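Long-range contact in ribokinase RBSK (Mycobacterium tuberculosis, PDB 3GO7), which probably phosphorylates D-ribose at O-5 with ATP and magnesium, yielding D-ribose 5-phosphate for nucleotide synthesis and the pentose phosphate pathway: residues N29-F34 against G110-V115. Numbering follows the deposited sequence.
Sequences NMDLTF and GTAIIV. With RIB (alpha-D-ribofuranose), chain C.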
ATOM      1  N   ASN A  29       1.214  12.716  -4.516  1.00 29.12           N
ATOM      2  CA  ASN A  29       1.517  11.294  -4.222  1.00 28.97           C
ATOM      3  C   ASN A  29       0.622  10.387  -5.044  1.00 30.14           C
ATOM      4  O   ASN A  29      -0.493  10.776  -5.426  1.00 30.44           O
ATOM      5  CB  ASN A  29       1.202  10.952  -2.770  1.00 28.70           C
ATOM      6  CG  ASN A  29       1.970  11.798  -1.752  1.00 27.89           C
ATOM      7  OD1 ASN A  29       3.164  12.069  -1.909  1.00 27.78           O
ATOM      8  ND2 ASN A  29       1.285  12.175  -0.668  1.00 25.17           N
ATOM      9  N   MET A  30       1.065   9.164  -5.321  1.00 31.02           N
ATOM     10  CA  MET A  30       0.105   8.202  -5.831  1.00 31.24           C
ATOM     11  C   MET A  30      -0.510   7.519  -4.595  1.00 31.86           C
ATOM     12  O   MET A  30       0.211   7.086  -3.686  1.00 32.40           O
ATOM     13  CB  MET A  30       0.776   7.231  -6.797  1.00 31.65           C
ATOM     14  CG  MET A  30      -0.165   6.235  -7.449  1.00 30.90           C
ATOM     15  SD  MET A  30      -1.320   7.041  -8.571  1.00 35.10           S
ATOM     16  CE  MET A  30      -0.247   7.304 -10.005  1.00 31.04           C
ATOM     17  N   ASP A  31      -1.831   7.480  -4.533  1.00 31.37           N
ATOM     18  CA  ASP A  31      -2.517   6.856  -3.423  1.00 31.99           C
ATOM     19  C   ASP A  31      -2.872   5.389  -3.699  1.00 32.10           C
ATOM     20  O   ASP A  31      -3.429   5.070  -4.760  1.00 32.31           O
ATOM     21  CB  ASP A  31      -3.806   7.623  -3.100  1.00 31.44           C
ATOM     22  CG  ASP A  31      -3.547   8.986  -2.468  1.00 32.23           C
ATOM     23  OD1 ASP A  31      -2.397   9.263  -2.075  1.00 31.66           O
ATOM     24  OD2 ASP A  31      -4.505   9.787  -2.365  1.00 33.36           O
ATOM     25  N   LEU A  32      -2.560   4.519  -2.734  1.00 31.95           N
ATOM     26  CA  LEU A  32      -3.091   3.168  -2.674  1.00 31.63           C
ATOM     27  C   LEU A  32      -4.141   3.144  -1.565  1.00 32.57           C
ATOM     28  O   LEU A  32      -3.813   3.301  -0.366  1.00 33.51           O
ATOM     29  CB  LEU A  32      -1.979   2.165  -2.382  1.00 31.32           C
ATOM     30  CG  LEU A  32      -0.769   2.100  -3.338  1.00 31.18           C
ATOM     31  CD1 LEU A  32       0.196   0.989  -2.931  1.00 30.39           C
ATOM     32  CD2 LEU A  32      -1.189   1.878  -4.760  1.00 30.38           C
ATOM     33  N   THR A  33      -5.409   2.986  -1.944  1.00 32.50           N
ATOM     34  CA  THR A  33      -6.494   2.986  -0.964  1.00 32.36           C
ATOM     35  C   THR A  33      -7.053   1.588  -0.702  1.00 33.56           C
ATOM     36  O   THR A  33      -7.535   0.902  -1.618  1.00 33.71           O
ATOM     37  CB  THR A  33      -7.638   3.914  -1.368  1.00 32.11           C
ATOM     38  OG1 THR A  33      -7.122   5.205  -1.737  1.00 31.01           O
ATOM     39  CG2 THR A  33      -8.651   4.040  -0.223  1.00 30.15           C
ATOM     40  N   PHE A  34      -7.008   1.183   0.561  1.00 34.64           N
ATOM     41  CA  PHE A  34      -7.462  -0.127   0.963  1.00 35.92           C
ATOM     42  C   PHE A  34      -8.753   0.025   1.743  1.00 37.57           C
ATOM     43  O   PHE A  34      -8.858   0.895   2.640  1.00 38.39           O
ATOM     44  CB  PHE A  34      -6.397  -0.779   1.846  1.00 35.17           C
ATOM     45  CG  PHE A  34      -5.098  -1.064   1.130  1.00 34.55           C
ATOM     46  CD1 PHE A  34      -4.773  -2.356   0.746  1.00 32.12           C
ATOM     47  CD2 PHE A  34      -4.190  -0.045   0.860  1.00 33.83           C
ATOM     48  CE1 PHE A  34      -3.581  -2.637   0.091  1.00 31.04           C
ATOM     49  CE2 PHE A  34      -2.997  -0.324   0.214  1.00 34.61           C
ATOM     50  CZ  PHE A  34      -2.701  -1.639  -0.177  1.00 33.05           C
ATOM     51  N   GLY A 110       6.027  10.509  -4.621  1.00 30.48           N
ATOM     52  CA  GLY A 110       5.506  10.132  -3.307  1.00 29.53           C
ATOM     53  C   GLY A 110       4.520   8.985  -3.372  1.00 29.20           C
ATOM     54  O   GLY A 110       3.864   8.806  -4.383  1.00 29.78           O
ATOM     55  N   THR A 111       4.430   8.195  -2.295  1.00 29.13           N
ATOM     56  CA  THR A 111       3.453   7.135  -2.186  1.00 28.47           C
ATOM     57  C   THR A 111       2.686   7.319  -0.899  1.00 29.33           C
ATOM     58  O   THR A 111       3.289   7.679   0.101  1.00 30.21           O
ATOM     59  CB  THR A 111       4.124   5.766  -2.149  1.00 28.40           C
ATOM     60  OG1 THR A 111       5.035   5.658  -3.241  1.00 28.74           O
ATOM     61  CG2 THR A 111       3.082   4.639  -2.242  1.00 25.71           C
ATOM     62  N   ALA A 112       1.375   7.060  -0.919  1.00 29.00           N
ATOM     63  CA  ALA A 112       0.565   7.073   0.277  1.00 28.75           C
ATOM     64  C   ALA A 112      -0.294   5.832   0.372  1.00 29.59           C
ATOM     65  O   ALA A 112      -0.820   5.330  -0.642  1.00 30.73           O
ATOM     66  CB  ALA A 112      -0.316   8.303   0.339  1.00 27.77           C
ATOM     67  N   ILE A 113      -0.468   5.363   1.605  1.00 28.75           N
ATOM     68  CA  ILE A 113      -1.365   4.290   1.881  1.00 28.64           C
ATOM     69  C   ILE A 113      -2.484   4.898   2.676  1.00 29.67           C
ATOM     70  O   ILE A 113      -2.260   5.437   3.768  1.00 29.68           O
ATOM     71  CB  ILE A 113      -0.662   3.163   2.712  1.00 28.84           C
ATOM     72  CG1 ILE A 113       0.698   2.781   2.095  1.00 26.85           C
ATOM     73  CG2 ILE A 113      -1.560   1.986   2.884  1.00 26.71           C
ATOM     74  CD1 ILE A 113       0.653   2.416   0.651  1.00 24.57           C
ATOM     75  N   ILE A 114      -3.683   4.849   2.104  1.00 30.98           N
ATOM     76  CA  ILE A 114      -4.888   5.178   2.824  1.00 32.54           C
ATOM     77  C   ILE A 114      -5.632   3.886   3.179  1.00 34.00           C
ATOM     78  O   ILE A 114      -5.809   2.984   2.338  1.00 34.43           O
ATOM     79  CB  ILE A 114      -5.825   6.114   2.029  1.00 32.64           C
ATOM     80  CG1 ILE A 114      -5.094   7.367   1.572  1.00 31.93           C
ATOM     81  CG2 ILE A 114      -6.932   6.615   2.934  1.00 33.70           C
ATOM     82  CD1 ILE A 114      -4.392   7.209   0.331  1.00 32.70           C
ATOM     83  N   VAL A 115      -6.061   3.795   4.428  1.00 34.93           N
ATOM     84  CA  VAL A 115      -6.839   2.665   4.865  1.00 36.45           C
ATOM     85  C   VAL A 115      -8.180   3.207   5.364  1.00 38.26           C
ATOM     86  O   VAL A 115      -8.234   4.110   6.226  1.00 38.29           O
ATOM     87  CB  VAL A 115      -6.095   1.865   5.956  1.00 36.34           C
ATOM     88  CG1 VAL A 115      -6.870   0.619   6.335  1.00 35.40           C
ATOM     89  CG2 VAL A 115      -4.692   1.496   5.466  1.00 35.80           C
TER
HETATM   90  O5  RIB C 305      -5.246  13.944   2.819  1.00 32.86           O
HETATM   91  C5  RIB C 305      -5.137  12.695   2.103  1.00 35.26           C
HETATM   92  C4  RIB C 305      -3.807  12.715   1.320  1.00 34.32           C
HETATM   93  O4  RIB C 305      -2.697  12.621   2.208  1.00 35.17           O
HETATM   94  C3  RIB C 305      -3.611  11.570   0.346  1.00 33.05           C
HETATM   95  O3  RIB C 305      -3.983  11.979  -0.969  1.00 32.32           O
HETATM   96  C2  RIB C 305      -2.127  11.197   0.458  1.00 33.13           C
HETATM   97  O2  RIB C 305      -1.365  11.316  -0.752  1.00 31.04           O
HETATM   98  C1  RIB C 305      -1.558  12.054   1.567  1.00 32.13           C
HETATM   99  O1  RIB C 305      -0.730  13.102   1.068  1.00 32.42           O
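Asp31 and Ala112, paired across two neighbouring parallel strands, illustrate how a small sheet can serve as one wall of a sugar site. Five backbone hydrogen bonds zip 29-34 to 110-115; the one from Leu32 N to Ala112 O, 2.8 Å, is almost straight (178°). On the sugar-facing side the packing is tight. Asp31 sets its carboxylate across two ribose hydroxyls: its OD1 accepts from O2 and its OD2 from O3, each at 2.7 Å, and this pair of bonds holds the acid's rotation. Ribose O2 is gripped a second time by Asn29, whose ND2 donates over 2.8 Å and also bonds to Glu152. The Ala112 methyl lies against ribose O2, its CB 3.3 Å from Asp31 OD1, while Ile114 brings CD1 over one face of the carboxylate, 3.4 Å from Asp31 CG. CG1 beside the backbone N (chi1 -54°) and a chi2 of 86° carry that methyl back along its strand to the acid. The face of Leu32, Ile113 and Phe34 is looser, and their contacts are apolar: Leu32 CD1 meets Ile113 CD1 at 3.9 Å, and Phe34 lays CE2 3.8 Å from Ile113 CG2. Leu32 is partly exposed there, yet Leu32, Phe34 and Ile113 of the second subunit pack against this surface. One face for sugar and one for the partner subunit is the arrangement of the beta lid in dimeric ribokinases of the PfkB family.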